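Local structure of peptide methionine sulfoxide reductase MsrA (5FA9) at residues Cys230-Phe235 with Arg283-Gly288; Met254-Val259 with Leu268-Asp273; Tyr6-Ser11 with Asp49-Val54; His71-Ile76 with Thr94-Val99. The protein probably repairs oxidised proteins by reducing methionine sulfoxide back to methionine, in a fusion that joins an MsrA and an MsrB domain. The protein carries 2 engineered substitutions. All coordinates share one frame; numbering follows the deposited sequence.

Contact 1 of 4, residues Cys230-Phe235 with Arg283-Gly288. Engineered in segment 283-288: S285 (natural residue Cys).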
loop_
_atom_site.group_PDB
_atom_site.type_symbol
_atom_site.label_atom_id
_atom_site.label_comp_id
_atom_site.label_asym_id
_atom_site.label_seq_id
_atom_site.Cartn_x
_atom_site.Cartn_y
_atom_site.Cartn_z
ATOM N N CYS B 230 -0.844 7.645 29.277
ATOM C CA CYS B 230 -1.003 6.512 30.181
ATOM C C CYS B 230 0.116 6.440 31.218
ATOM O O CYS B 230 0.141 5.535 32.051
ATOM C CB CYS B 230 -1.067 5.205 29.389
ATOM S SG CYS B 230 -2.497 5.077 28.288
ATOM N N GLY B 231 1.036 7.397 31.165
ATOM C CA GLY B 231 2.082 7.501 32.167
ATOM C C GLY B 231 3.384 6.800 31.824
ATOM O O GLY B 231 4.340 6.852 32.596
ATOM N N TRP B 232 3.428 6.144 30.669
ATOM C CA TRP B 232 4.647 5.474 30.227
ATOM C C TRP B 232 5.113 6.003 28.877
ATOM O O TRP B 232 4.298 6.446 28.068
ATOM C CB TRP B 232 4.435 3.960 30.139
ATOM C CG TRP B 232 4.144 3.305 31.452
ATOM C CD1 TRP B 232 5.032 3.054 32.457
ATOM C CD2 TRP B 232 2.881 2.795 31.895
ATOM N NE1 TRP B 232 4.397 2.431 33.504
ATOM C CE2 TRP B 232 3.077 2.260 33.183
ATOM C CE3 TRP B 232 1.605 2.745 31.329
ATOM C CZ2 TRP B 232 2.042 1.680 33.915
ATOM C CZ3 TRP B 232 0.578 2.170 32.058
ATOM C CH2 TRP B 232 0.803 1.646 33.336
ATOM N N PRO B 233 6.436 5.976 28.640
ATOM C CA PRO B 233 6.992 6.272 27.316
ATOM C C PRO B 233 6.338 5.418 26.236
ATOM O O PRO B 233 6.373 4.190 26.319
ATOM C CB PRO B 233 8.473 5.923 27.475
ATOM C CG PRO B 233 8.751 6.158 28.917
ATOM C CD PRO B 233 7.490 5.780 29.651
ATOM N N SER B 234 5.749 6.063 25.235
ATOM C CA SER B 234 4.996 5.351 24.209
ATOM C C SER B 234 5.553 5.612 22.815
ATOM O O SER B 234 5.896 6.742 22.472
ATOM C CB SER B 234 3.519 5.743 24.265
ATOM O OG SER B 234 2.969 5.467 25.541
ATOM N N PHE B 235 5.638 4.553 22.017
ATOM C CA PHE B 235 6.179 4.646 20.667
ATOM C C PHE B 235 5.242 3.985 19.661
ATOM O O PHE B 235 4.468 3.094 20.012
ATOM C CB PHE B 235 7.567 4.003 20.600
ATOM C CG PHE B 235 8.560 4.601 21.556
ATOM C CD1 PHE B 235 8.690 4.106 22.842
ATOM C CD2 PHE B 235 9.367 5.659 21.166
ATOM C CE1 PHE B 235 9.603 4.655 23.724
ATOM C CE2 PHE B 235 10.281 6.211 22.043
ATOM C CZ PHE B 235 10.400 5.708 23.324
ATOM N N ARG B 283 0.675 0.953 19.712
ATOM C CA ARG B 283 1.185 1.670 20.875
ATOM C C ARG B 283 2.162 0.804 21.660
ATOM O O ARG B 283 1.762 -0.134 22.349
ATOM C CB ARG B 283 0.040 2.123 21.784
ATOM C CG ARG B 283 0.509 2.759 23.089
ATOM C CD ARG B 283 -0.647 3.375 23.863
ATOM N NE ARG B 283 -1.621 2.377 24.295
ATOM C CZ ARG B 283 -1.718 1.919 25.539
ATOM N NH1 ARG B 283 -0.899 2.369 26.480
ATOM N NH2 ARG B 283 -2.637 1.012 25.844
ATOM N N TYR B 284 3.447 1.120 21.543
ATOM C CA TYR B 284 4.469 0.425 22.311
ATOM C C TYR B 284 4.650 1.091 23.668
ATOM O O TYR B 284 5.286 2.139 23.774
ATOM C CB TYR B 284 5.796 0.399 21.550
ATOM C CG TYR B 284 5.809 -0.536 20.361
ATOM C CD1 TYR B 284 5.276 -0.147 19.138
ATOM C CD2 TYR B 284 6.356 -1.809 20.461
ATOM C CE1 TYR B 284 5.286 -1.000 18.050
ATOM C CE2 TYR B 284 6.371 -2.667 19.378
ATOM C CZ TYR B 284 5.836 -2.258 18.176
ATOM O OH TYR B 284 5.850 -3.111 17.097
ATOM N N SER B 285 4.085 0.480 24.704
ATOM C CA SER B 285 4.209 1.005 26.057
ATOM C C SER B 285 5.455 0.429 26.717
ATOM O O SER B 285 5.509 -0.759 27.033
ATOM C CB SER B 285 2.963 0.681 26.882
ATOM O OG SER B 285 2.919 1.455 28.068
ATOM N N ILE B 286 6.457 1.278 26.916
ATOM C CA ILE B 286 7.761 0.828 27.392
ATOM C C ILE B 286 8.164 1.537 28.679
ATOM O O ILE B 286 8.037 2.755 28.791
ATOM C CB ILE B 286 8.854 1.060 26.326
ATOM C CG1 ILE B 286 8.426 0.470 24.981
ATOM C CG2 ILE B 286 10.183 0.472 26.777
ATOM C CD1 ILE B 286 8.224 -1.029 25.006
ATOM N N ASN B 287 8.642 0.767 29.651
ATOM C CA ASN B 287 9.159 1.334 30.889
ATOM C C ASN B 287 10.407 2.170 30.626
ATOM O O ASN B 287 11.343 1.712 29.970
ATOM C CB ASN B 287 9.473 0.230 31.900
ATOM C CG ASN B 287 8.251 -0.590 32.269
ATOM O OD1 ASN B 287 7.437 -0.176 33.095
ATOM N ND2 ASN B 287 8.121 -1.764 31.663
ATOM N N GLY B 288 10.411 3.399 31.132
ATOM C CA GLY B 288 11.559 4.276 31.001
ATOM C C GLY B 288 12.805 3.714 31.658
ATOM O O GLY B 288 13.923 3.959 31.203
HETATM O O HOH W 1 1.429 3.975 27.094
#

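Contact 2 of 4, residues Met254-Val259 with Leu268-Asp273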
loop_
_atom_site.group_PDB
_atom_site.type_symbol
_atom_site.label_atom_id
_atom_site.label_comp_id
_atom_site.label_asym_id
_atom_site.label_seq_id
_atom_site.Cartn_x
_atom_site.Cartn_y
_atom_site.Cartn_z
ATOM N N MET B 254 -5.417 -10.983 31.820
ATOM C CA MET B 254 -5.731 -10.268 30.590
ATOM C C MET B 254 -5.079 -10.992 29.424
ATOM O O MET B 254 -4.421 -12.006 29.620
ATOM C CB MET B 254 -5.248 -8.819 30.661
ATOM C CG MET B 254 -5.918 -7.991 31.743
ATOM S SD MET B 254 -5.273 -6.311 31.822
ATOM C CE MET B 254 -3.633 -6.610 32.477
ATOM N N ASN B 255 -5.285 -10.498 28.209
ATOM C CA ASN B 255 -4.567 -11.031 27.057
ATOM C C ASN B 255 -3.758 -9.929 26.385
ATOM O O ASN B 255 -4.314 -9.072 25.699
ATOM C CB ASN B 255 -5.523 -11.684 26.060
ATOM C CG ASN B 255 -4.836 -12.736 25.207
ATOM O OD1 ASN B 255 -3.608 -12.830 25.185
ATOM N ND2 ASN B 255 -5.628 -13.543 24.509
ATOM N N ARG B 256 -2.444 -9.961 26.580
ATOM C CA ARG B 256 -1.574 -8.888 26.113
ATOM C C ARG B 256 -0.324 -9.444 25.443
ATOM O O ARG B 256 0.028 -10.608 25.631
ATOM C CB ARG B 256 -1.174 -7.978 27.277
ATOM C CG ARG B 256 -2.334 -7.279 27.966
ATOM C CD ARG B 256 -1.838 -6.323 29.040
ATOM N NE ARG B 256 -1.003 -7.002 30.027
ATOM C CZ ARG B 256 -0.365 -6.387 31.018
ATOM N NH1 ARG B 256 -0.465 -5.072 31.159
ATOM N NH2 ARG B 256 0.373 -7.087 31.869
ATOM N N THR B 257 0.340 -8.607 24.655
ATOM C CA THR B 257 1.592 -8.995 24.021
ATOM C C THR B 257 2.773 -8.324 24.712
ATOM O O THR B 257 2.834 -7.099 24.810
ATOM C CB THR B 257 1.605 -8.631 22.524
ATOM O OG1 THR B 257 0.465 -9.211 21.879
ATOM C CG2 THR B 257 2.876 -9.144 21.862
ATOM N N GLU B 258 3.709 -9.136 25.191
ATOM C CA GLU B 258 4.879 -8.625 25.891
ATOM C C GLU B 258 5.985 -8.252 24.910
ATOM O O GLU B 258 6.274 -8.996 23.973
ATOM C CB GLU B 258 5.394 -9.656 26.897
ATOM C CG GLU B 258 6.672 -9.247 27.613
ATOM C CD GLU B 258 7.264 -10.371 28.441
ATOM O OE1 GLU B 258 6.957 -11.547 28.154
ATOM O OE2 GLU B 258 8.039 -10.079 29.375
ATOM N N VAL B 259 6.599 -7.096 25.135
ATOM C CA VAL B 259 7.705 -6.639 24.306
ATOM C C VAL B 259 9.041 -6.876 25.002
ATOM O O VAL B 259 9.261 -6.404 26.116
ATOM C CB VAL B 259 7.574 -5.143 23.963
ATOM C CG1 VAL B 259 8.768 -4.678 23.148
ATOM C CG2 VAL B 259 6.278 -4.885 23.214
ATOM N N LEU B 268 10.705 -5.130 28.359
ATOM C CA LEU B 268 10.600 -3.711 28.045
ATOM C C LEU B 268 9.216 -3.168 28.381
ATOM O O LEU B 268 9.085 -2.076 28.935
ATOM C CB LEU B 268 10.914 -3.469 26.569
ATOM C CG LEU B 268 12.271 -3.988 26.090
ATOM C CD1 LEU B 268 12.452 -3.715 24.609
ATOM C CD2 LEU B 268 13.401 -3.368 26.897
ATOM N N GLY B 269 8.187 -3.938 28.046
ATOM C CA GLY B 269 6.818 -3.536 28.307
ATOM C C GLY B 269 5.825 -4.312 27.467
ATOM O O GLY B 269 5.994 -5.512 27.244
ATOM N N HIS B 270 4.788 -3.628 26.996
ATOM C CA HIS B 270 3.758 -4.268 26.188
ATOM C C HIS B 270 3.408 -3.433 24.961
ATOM O O HIS B 270 3.594 -2.216 24.954
ATOM C CB HIS B 270 2.499 -4.514 27.024
ATOM C CG HIS B 270 2.754 -5.260 28.295
ATOM N ND1 HIS B 270 3.238 -4.650 29.432
ATOM C CD2 HIS B 270 2.593 -6.567 28.609
ATOM C CE1 HIS B 270 3.364 -5.547 30.392
ATOM N NE2 HIS B 270 2.980 -6.720 29.920
ATOM N N VAL B 271 2.897 -4.094 23.928
ATOM C CA VAL B 271 2.441 -3.401 22.730
ATOM C C VAL B 271 0.932 -3.566 22.562
ATOM O O VAL B 271 0.404 -4.678 22.599
ATOM C CB VAL B 271 3.175 -3.904 21.462
ATOM C CG1 VAL B 271 3.130 -5.425 21.367
ATOM C CG2 VAL B 271 2.593 -3.256 20.213
ATOM N N PHE B 272 0.239 -2.445 22.395
ATOM C CA PHE B 272 -1.210 -2.459 22.253
ATOM C C PHE B 272 -1.629 -2.029 20.852
ATOM O O PHE B 272 -0.804 -1.575 20.059
ATOM C CB PHE B 272 -1.856 -1.557 23.304
ATOM C CG PHE B 272 -1.486 -1.911 24.717
ATOM C CD1 PHE B 272 -2.212 -2.859 25.419
ATOM C CD2 PHE B 272 -0.413 -1.299 25.340
ATOM C CE1 PHE B 272 -1.873 -3.188 26.718
ATOM C CE2 PHE B 272 -0.069 -1.623 26.639
ATOM C CZ PHE B 272 -0.801 -2.570 27.329
ATOM N N ASP B 273 -2.915 -2.175 20.553
ATOM C CA ASP B 273 -3.430 -1.871 19.223
ATOM C C ASP B 273 -4.233 -0.573 19.213
ATOM O O ASP B 273 -4.976 -0.301 18.270
ATOM C CB ASP B 273 -4.294 -3.030 18.717
ATOM C CG ASP B 273 -4.108 -3.295 17.237
ATOM O OD1 ASP B 273 -4.142 -2.330 16.446
ATOM O OD2 ASP B 273 -3.923 -4.474 16.864
#

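Contact 3 of 4, residues Tyr6-Ser11 with Asp49-Val54. Engineered in segment 6-11: S11 (natural residue Cys). With D1D ((4S,5S)-1,2-dithiane-4,5-diol), chain F.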
loop_
_atom_site.group_PDB
_atom_site.type_symbol
_atom_site.label_atom_id
_atom_site.label_comp_id
_atom_site.label_asym_id
_atom_site.label_seq_id
_atom_site.Cartn_x
_atom_site.Cartn_y
_atom_site.Cartn_z
ATOM N N TYR B 6 11.090 1.337 -5.115
ATOM C CA TYR B 6 11.668 0.509 -6.167
ATOM C C TYR B 6 13.192 0.531 -6.105
ATOM O O TYR B 6 13.810 1.594 -6.180
ATOM C CB TYR B 6 11.181 0.977 -7.541
ATOM C CG TYR B 6 9.690 0.807 -7.751
ATOM C CD1 TYR B 6 8.781 1.691 -7.181
ATOM C CD2 TYR B 6 9.193 -0.238 -8.520
ATOM C CE1 TYR B 6 7.420 1.537 -7.369
ATOM C CE2 TYR B 6 7.834 -0.397 -8.715
ATOM C CZ TYR B 6 6.952 0.491 -8.137
ATOM O OH TYR B 6 5.599 0.334 -8.329
ATOM N N LEU B 7 13.792 -0.647 -5.971
ATOM C CA LEU B 7 15.234 -0.753 -5.775
ATOM C C LEU B 7 15.910 -1.623 -6.831
ATOM O O LEU B 7 15.557 -2.788 -7.013
ATOM C CB LEU B 7 15.534 -1.307 -4.380
ATOM C CG LEU B 7 14.966 -0.509 -3.206
ATOM C CD1 LEU B 7 15.274 -1.201 -1.889
ATOM C CD2 LEU B 7 15.509 0.912 -3.209
ATOM N N ALA B 8 16.885 -1.044 -7.524
ATOM C CA ALA B 8 17.691 -1.784 -8.486
ATOM C C ALA B 8 19.091 -2.018 -7.929
ATOM O O ALA B 8 19.864 -1.076 -7.763
ATOM C CB ALA B 8 17.759 -1.042 -9.811
ATOM N N GLY B 9 19.410 -3.274 -7.636
ATOM C CA GLY B 9 20.700 -3.616 -7.065
ATOM C C GLY B 9 21.321 -4.857 -7.677
ATOM O O GLY B 9 21.757 -5.758 -6.962
ATOM N N GLY B 10 21.359 -4.905 -9.005
ATOM C CA GLY B 10 21.910 -6.048 -9.710
ATOM C C GLY B 10 20.840 -7.042 -10.113
ATOM O O GLY B 10 19.692 -6.666 -10.344
ATOM N N SER B 11 21.225 -8.312 -10.211
ATOM C CA SER B 11 20.289 -9.383 -10.540
ATOM C C SER B 11 19.144 -9.418 -9.533
ATOM O O SER B 11 19.367 -9.621 -8.339
ATOM C CB SER B 11 21.011 -10.732 -10.579
ATOM O OG SER B 11 20.092 -11.808 -10.651
ATOM N N ASP B 49 17.370 0.682 -22.428
ATOM C CA ASP B 49 18.233 0.119 -21.395
ATOM C C ASP B 49 17.548 0.198 -20.033
ATOM O O ASP B 49 17.635 1.206 -19.332
ATOM C CB ASP B 49 19.590 0.831 -21.366
ATOM C CG ASP B 49 19.463 2.340 -21.345
ATOM O OD1 ASP B 49 18.510 2.867 -21.957
ATOM O OD2 ASP B 49 20.317 2.999 -20.714
ATOM N N HIS B 50 16.863 -0.880 -19.665
ATOM C CA HIS B 50 16.129 -0.924 -18.409
ATOM C C HIS B 50 16.981 -1.562 -17.321
ATOM O O HIS B 50 17.740 -2.495 -17.582
ATOM C CB HIS B 50 14.824 -1.707 -18.575
ATOM C CG HIS B 50 13.847 -1.070 -19.514
ATOM N ND1 HIS B 50 13.225 0.129 -19.243
ATOM C CD2 HIS B 50 13.379 -1.472 -20.720
ATOM C CE1 HIS B 50 12.419 0.441 -20.242
ATOM N NE2 HIS B 50 12.494 -0.514 -21.151
ATOM N N ALA B 51 16.847 -1.060 -16.098
ATOM C CA ALA B 51 17.563 -1.624 -14.962
ATOM C C ALA B 51 16.723 -2.686 -14.267
ATOM O O ALA B 51 15.519 -2.514 -14.081
ATOM C CB ALA B 51 17.953 -0.528 -13.983
ATOM N N GLU B 52 17.367 -3.784 -13.886
ATOM C CA GLU B 52 16.689 -4.853 -13.166
ATOM C C GLU B 52 16.306 -4.380 -11.769
ATOM O O GLU B 52 17.170 -4.104 -10.938
ATOM C CB GLU B 52 17.572 -6.098 -13.096
ATOM C CG GLU B 52 17.807 -6.755 -14.447
ATOM C CD GLU B 52 18.440 -8.127 -14.331
ATOM O OE1 GLU B 52 18.876 -8.669 -15.368
ATOM O OE2 GLU B 52 18.495 -8.665 -13.206
ATOM N N THR B 53 15.004 -4.291 -11.522
ATOM C CA THR B 53 14.495 -3.655 -10.313
ATOM C C THR B 53 13.470 -4.536 -9.603
ATOM O O THR B 53 12.715 -5.269 -10.242
ATOM C CB THR B 53 13.857 -2.286 -10.645
ATOM O OG1 THR B 53 14.760 -1.520 -11.451
ATOM C CG2 THR B 53 13.530 -1.506 -9.379
ATOM N N VAL B 54 13.457 -4.463 -8.276
ATOM C CA VAL B 54 12.469 -5.172 -7.475
ATOM C C VAL B 54 11.502 -4.193 -6.818
ATOM O O VAL B 54 11.916 -3.284 -6.100
ATOM C CB VAL B 54 13.130 -6.034 -6.384
ATOM C CG1 VAL B 54 12.071 -6.668 -5.497
ATOM C CG2 VAL B 54 14.005 -7.100 -7.013
HETATM S S1 D1D F . 17.338 -11.824 -16.828
HETATM C C1 D1D F . 17.218 -12.358 -15.306
HETATM C C2 D1D F . 18.431 -11.832 -14.384
HETATM O O2 D1D F . 18.348 -12.366 -13.248
HETATM C C3 D1D F . 19.968 -12.198 -15.065
HETATM O O3 D1D F . 20.864 -11.650 -14.370
HETATM C C4 D1D F . 20.100 -11.687 -16.589
HETATM S S4 D1D F . 18.881 -12.199 -17.520
HETATM O O HOH W 2 17.753 -5.398 -8.743
HETATM O O HOH W 3 20.186 -3.407 -10.770
#

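Contact 4 of 4, residues His71-Ile76 with Thr94-Val99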
loop_
_atom_site.group_PDB
_atom_site.type_symbol
_atom_site.label_atom_id
_atom_site.label_comp_id
_atom_site.label_asym_id
_atom_site.label_seq_id
_atom_site.Cartn_x
_atom_site.Cartn_y
_atom_site.Cartn_z
ATOM N N HIS B 71 19.204 -1.684 4.386
ATOM C CA HIS B 71 19.339 -3.031 3.841
ATOM C C HIS B 71 19.858 -2.982 2.410
ATOM O O HIS B 71 20.701 -3.788 2.016
ATOM C CB HIS B 71 18.002 -3.778 3.879
ATOM C CG HIS B 71 17.613 -4.259 5.242
ATOM N ND1 HIS B 71 18.259 -5.298 5.877
ATOM C CD2 HIS B 71 16.634 -3.854 6.084
ATOM C CE1 HIS B 71 17.700 -5.506 7.055
ATOM N NE2 HIS B 71 16.711 -4.643 7.206
ATOM N N TYR B 72 19.337 -2.036 1.638
ATOM C CA TYR B 72 19.701 -1.889 0.234
ATOM C C TYR B 72 21.191 -1.615 0.058
ATOM O O TYR B 72 21.861 -2.277 -0.737
ATOM C CB TYR B 72 18.877 -0.772 -0.411
ATOM C CG TYR B 72 19.315 -0.415 -1.813
ATOM C CD1 TYR B 72 19.096 -1.285 -2.873
ATOM C CD2 TYR B 72 19.934 0.800 -2.079
ATOM C CE1 TYR B 72 19.492 -0.962 -4.156
ATOM C CE2 TYR B 72 20.330 1.133 -3.360
ATOM C CZ TYR B 72 20.108 0.248 -4.394
ATOM O OH TYR B 72 20.503 0.573 -5.671
ATOM N N PHE B 73 21.708 -0.645 0.804
ATOM C CA PHE B 73 23.122 -0.290 0.726
ATOM C C PHE B 73 24.009 -1.393 1.298
ATOM O O PHE B 73 25.197 -1.472 0.984
ATOM C CB PHE B 73 23.386 1.029 1.453
ATOM C CG PHE B 73 23.148 2.247 0.605
ATOM C CD1 PHE B 73 21.902 2.850 0.565
ATOM C CD2 PHE B 73 24.173 2.789 -0.156
ATOM C CE1 PHE B 73 21.681 3.970 -0.216
ATOM C CE2 PHE B 73 23.959 3.909 -0.937
ATOM C CZ PHE B 73 22.711 4.500 -0.969
ATOM N N ARG B 74 23.427 -2.241 2.138
ATOM C CA ARG B 74 24.163 -3.341 2.750
ATOM C C ARG B 74 24.512 -4.422 1.729
ATOM O O ARG B 74 25.564 -5.057 1.818
ATOM C CB ARG B 74 23.350 -3.946 3.897
ATOM C CG ARG B 74 23.926 -5.233 4.466
ATOM C CD ARG B 74 22.883 -5.987 5.270
ATOM N NE ARG B 74 23.477 -7.007 6.127
ATOM C CZ ARG B 74 22.784 -7.771 6.966
ATOM N NH1 ARG B 74 21.468 -7.631 7.059
ATOM N NH2 ARG B 74 23.404 -8.675 7.711
ATOM N N ILE B 75 23.634 -4.616 0.750
ATOM C CA ILE B 75 23.788 -5.713 -0.200
ATOM C C ILE B 75 24.318 -5.271 -1.564
ATOM O O ILE B 75 24.369 -6.069 -2.498
ATOM C CB ILE B 75 22.452 -6.453 -0.413
ATOM C CG1 ILE B 75 21.419 -5.519 -1.050
ATOM C CG2 ILE B 75 21.933 -7.007 0.904
ATOM C CD1 ILE B 75 20.105 -6.196 -1.374
ATOM N N ILE B 76 24.713 -4.008 -1.684
ATOM C CA ILE B 76 25.249 -3.516 -2.950
ATOM C C ILE B 76 26.568 -2.772 -2.777
ATOM O O ILE B 76 26.948 -2.401 -1.667
ATOM C CB ILE B 76 24.267 -2.564 -3.665
ATOM C CG1 ILE B 76 24.147 -1.247 -2.895
ATOM C CG2 ILE B 76 22.909 -3.224 -3.864
ATOM C CD1 ILE B 76 23.545 -0.124 -3.703
ATOM N N THR B 94 22.914 0.476 -10.288
ATOM C CA THR B 94 22.240 0.695 -9.017
ATOM C C THR B 94 21.381 1.951 -9.064
ATOM O O THR B 94 21.792 2.977 -9.607
ATOM C CB THR B 94 23.244 0.811 -7.857
ATOM O OG1 THR B 94 24.224 1.808 -8.170
ATOM C CG2 THR B 94 23.940 -0.519 -7.624
ATOM N N GLY B 95 20.183 1.863 -8.497
ATOM C CA GLY B 95 19.276 2.993 -8.482
ATOM C C GLY B 95 18.139 2.850 -7.492
ATOM O O GLY B 95 17.724 1.740 -7.155
ATOM N N ILE B 96 17.633 3.987 -7.027
ATOM C CA ILE B 96 16.475 4.016 -6.145
ATOM C C ILE B 96 15.376 4.841 -6.801
ATOM O O ILE B 96 15.543 6.038 -7.035
ATOM C CB ILE B 96 16.817 4.603 -4.764
ATOM C CG1 ILE B 96 17.967 3.825 -4.122
ATOM C CG2 ILE B 96 15.593 4.594 -3.861
ATOM C CD1 ILE B 96 18.479 4.437 -2.837
ATOM N N TYR B 97 14.252 4.198 -7.096
ATOM C CA TYR B 97 13.183 4.846 -7.844
ATOM C C TYR B 97 11.931 5.005 -6.994
ATOM O O TYR B 97 11.490 4.064 -6.334
ATOM C CB TYR B 97 12.868 4.049 -9.111
ATOM C CG TYR B 97 14.099 3.690 -9.912
ATOM C CD1 TYR B 97 14.728 4.632 -10.716
ATOM C CD2 TYR B 97 14.636 2.410 -9.859
ATOM C CE1 TYR B 97 15.857 4.309 -11.447
ATOM C CE2 TYR B 97 15.763 2.077 -10.586
ATOM C CZ TYR B 97 16.370 3.028 -11.379
ATOM O OH TYR B 97 17.492 2.700 -12.103
ATOM N N TYR B 98 11.357 6.203 -7.022
ATOM C CA TYR B 98 10.208 6.514 -6.185
ATOM C C TYR B 98 8.965 6.804 -7.016
ATOM O O TYR B 98 9.052 7.324 -8.129
ATOM C CB TYR B 98 10.516 7.709 -5.277
ATOM C CG TYR B 98 10.884 8.973 -6.023
ATOM C CD1 TYR B 98 9.905 9.872 -6.432
ATOM C CD2 TYR B 98 12.209 9.270 -6.316
ATOM C CE1 TYR B 98 10.234 11.027 -7.115
ATOM C CE2 TYR B 98 12.548 10.425 -6.999
ATOM C CZ TYR B 98 11.557 11.299 -7.395
ATOM O OH TYR B 98 11.889 12.450 -8.074
ATOM N N VAL B 99 7.809 6.466 -6.460
ATOM C CA VAL B 99 6.532 6.807 -7.066
ATOM C C VAL B 99 5.827 7.811 -6.158
ATOM O O VAL B 99 4.858 8.463 -6.548
ATOM C CB VAL B 99 5.660 5.552 -7.276
ATOM C CG1 VAL B 99 5.205 4.995 -5.939
ATOM C CG2 VAL B 99 4.468 5.859 -8.160
#

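Contact 1 of 4, residues Cys230-Phe235 with Arg283-Gly288
F235 and Y284 sit opposite each other on neighbouring antiparallel strands of the SelR (MsrB) domain, in the sheet of its beta-tent fold. This is the tight side. Y284 N sends an almost straight bond (169°) to F235 O at 2.7 Å, and F235 N answers Y284 O at 3.0 Å. Two residues along, I286 N reaches P233 O, also at 3.0 Å. F235 O touches the edge of the Y284 ring in its plane, while F235 CD1 rests on I286 CG1 at 4.2 Å. F220 stacks on the F235 ring and Y210 meets it edge-to-face, so the aromatic end is buried.

The other face is wetter. S234 and S285, the latter engineered from Cys, form the non-hydrogen-bonded pair, and a water rather than direct contact joins their hydroxyls. The water lies 2.6 Å from S234 OG, and it accepts from R283 NH1 at 2.9 Å. The R283 chain bends at chi3 (64°), which turns NH1 back to the water, in the guanidinium plane; D274 holds NE by a salt bridge. C230 and W232, both partly exposed, border this side. W232 NE1 and N287 OD1 are both tied to the backbone of E194, while N287 ND2 donates to L268 O. S285 OG, with chi1 at -165°, ends 3.6 Å from W232 CB and 3.1 Å from the water.

Contact 2 of 4, residues Met254-Val259 with Leu268-Asp273
Strands 256-259 and 268-272 run antiparallel with a marked twist, 139° between their directions, and V259 faces both L268 and G269 in a classic beta bulge. V259 N donates to G269 O at 2.7 Å, from above the carbonyl plane. V259 O in turn receives L268 N at 3.0 Å and, weakly, G269 N at 3.3 Å. At G269 the backbone angles would drive a CB into the L268 carbonyl oxygen.

On the face of E258 and H270, the guanidinium of R256 lies flat over the H270 ring, centres 3.8 Å apart and planes 26° from parallel. The chain of R256 bends at chi3 to get there. The other face of the guanidinium is covered by M254 CE, 3.5 Å above the plane, so the flat group is sandwiched. D249 OD2 makes a weak hydrogen bond with H270 NE2 and a long, weak ion pair with R256. Lower down the arginine, CD leans on F272 CE1 at 3.9 Å.

On the other face the contacts are mostly between methyl groups. V271 CG1 stands between its own backbone N and carbonyl carbon (chi1 51°), from where it meets V259 CG2 at 3.7 Å and T257 CB at 3.7 Å. The V259 and L268 side chains cross at about a right angle, with CG1 against CD1. Together these strands make a bulged beta hairpin within the antiparallel sheet of the beta-tent MsrB domain, flanked by strands 244-249 and 283-286.

Contact 3 of 4, residues Tyr6-Ser11 with Asp49-Val54
In the ferredoxin-like MsrA fold, the E52 carboxylate meets S11 and the bound dithiane diol at its oxygen end, with neither squarely over a face. OE1 is 3.3 Å from ligand C2, and OE2 is 3.3 Å from S11 CA while it accepts a hydrogen bond from F12 N. A second flat group, the Y6 ring, meets F132 edge-to-face, and its OH bonds E4.

The segments lie on central strands of the sheet. G10 and S11 open the GCFWG signature of the family, S11 being engineered from Cys at the predicted active site and standing as N-cap of helix 12-19. L7 and V54 make the antiparallel hydrogen-bonded pair: L7 N to V54 O is 3.2 Å and V54 N to L7 O is 3.0 Å, both close to straight. Small groups fill the next step, with A8 CB 3.3 Å from E52 O. T53 OG1 turns back to its own strand and donates to A51 O, leaving CG2 to cover the L7 carbonyl.

Past A8 the strands part and water takes over. One molecule accepts from G9 N and donates to G10 O and, at 2.6 Å, to E52 O; a second accepts from G10 N. Y92 also bonds the ligand. S11 OG, turned away from its own backbone N (chi1 169°), reaches O2 of the dithiane at 3.2 Å, with either the possible donor.

Contact 4 of 4, residues His71-Ile76 with Thr94-Val99
Y72, in the last turn of helix 65-74, lays its ring against I96 of strand 95-98. The ring leaves with CG anti to the backbone N (chi1 172°), which aims the long side chain at the sheet. There CE2 comes to 3.7 Å from I96 CG1, and the hydroxyl passes T94 CB at 3.5 Å on its way to a hydrogen bond with the carbonyl of A8, on the neighbouring strand. A buried polar atom is thus satisfied inside an otherwise oily layer.

I96 meets the ring slantwise. Its chain is extended at chi2 (173°), so that CD1 lies along Y72 and also meets a second aromatic: F73 CE1 is 4.2 Å away, and the two side chains cross at nearly a right angle. L7 and I107 also pack on I96.

After the helix has ended, I76 folds in as well. Its CG1 takes the crowded position between backbone N and carbonyl carbon (chi1 69°), from where CD1 touches T94 CG2 at 4.0 Å. F19 packs against Y72, and M114 against F73. This is helix-on-sheet packing of the ferredoxin-like MsrA domain, with I96 touching both helix 65-74 and helix 104-115.

How the contacts relate
The four contacts fall into two pairs, one in each half of the fusion. Contacts 3 and 4, centres 9 Å apart, share the mixed MsrA sheet: strands 2-8 and 95-98 are neighbours there, with Y6 O 2.8 Å from Y97 N. Contact 3 holds the predicted active-site position and the dithiane; contact 4 is close by, the I76 side chain about 10 Å from that of S11. Contacts 1 and 2, centres 11 Å apart, share the MsrB sheet, and contact 2 is nested within the loop that contact 1 closes; S285 N lies 2.8 Å from H270 O. Between the halves, contacts 1 and 3 have centres about 40 Å apart.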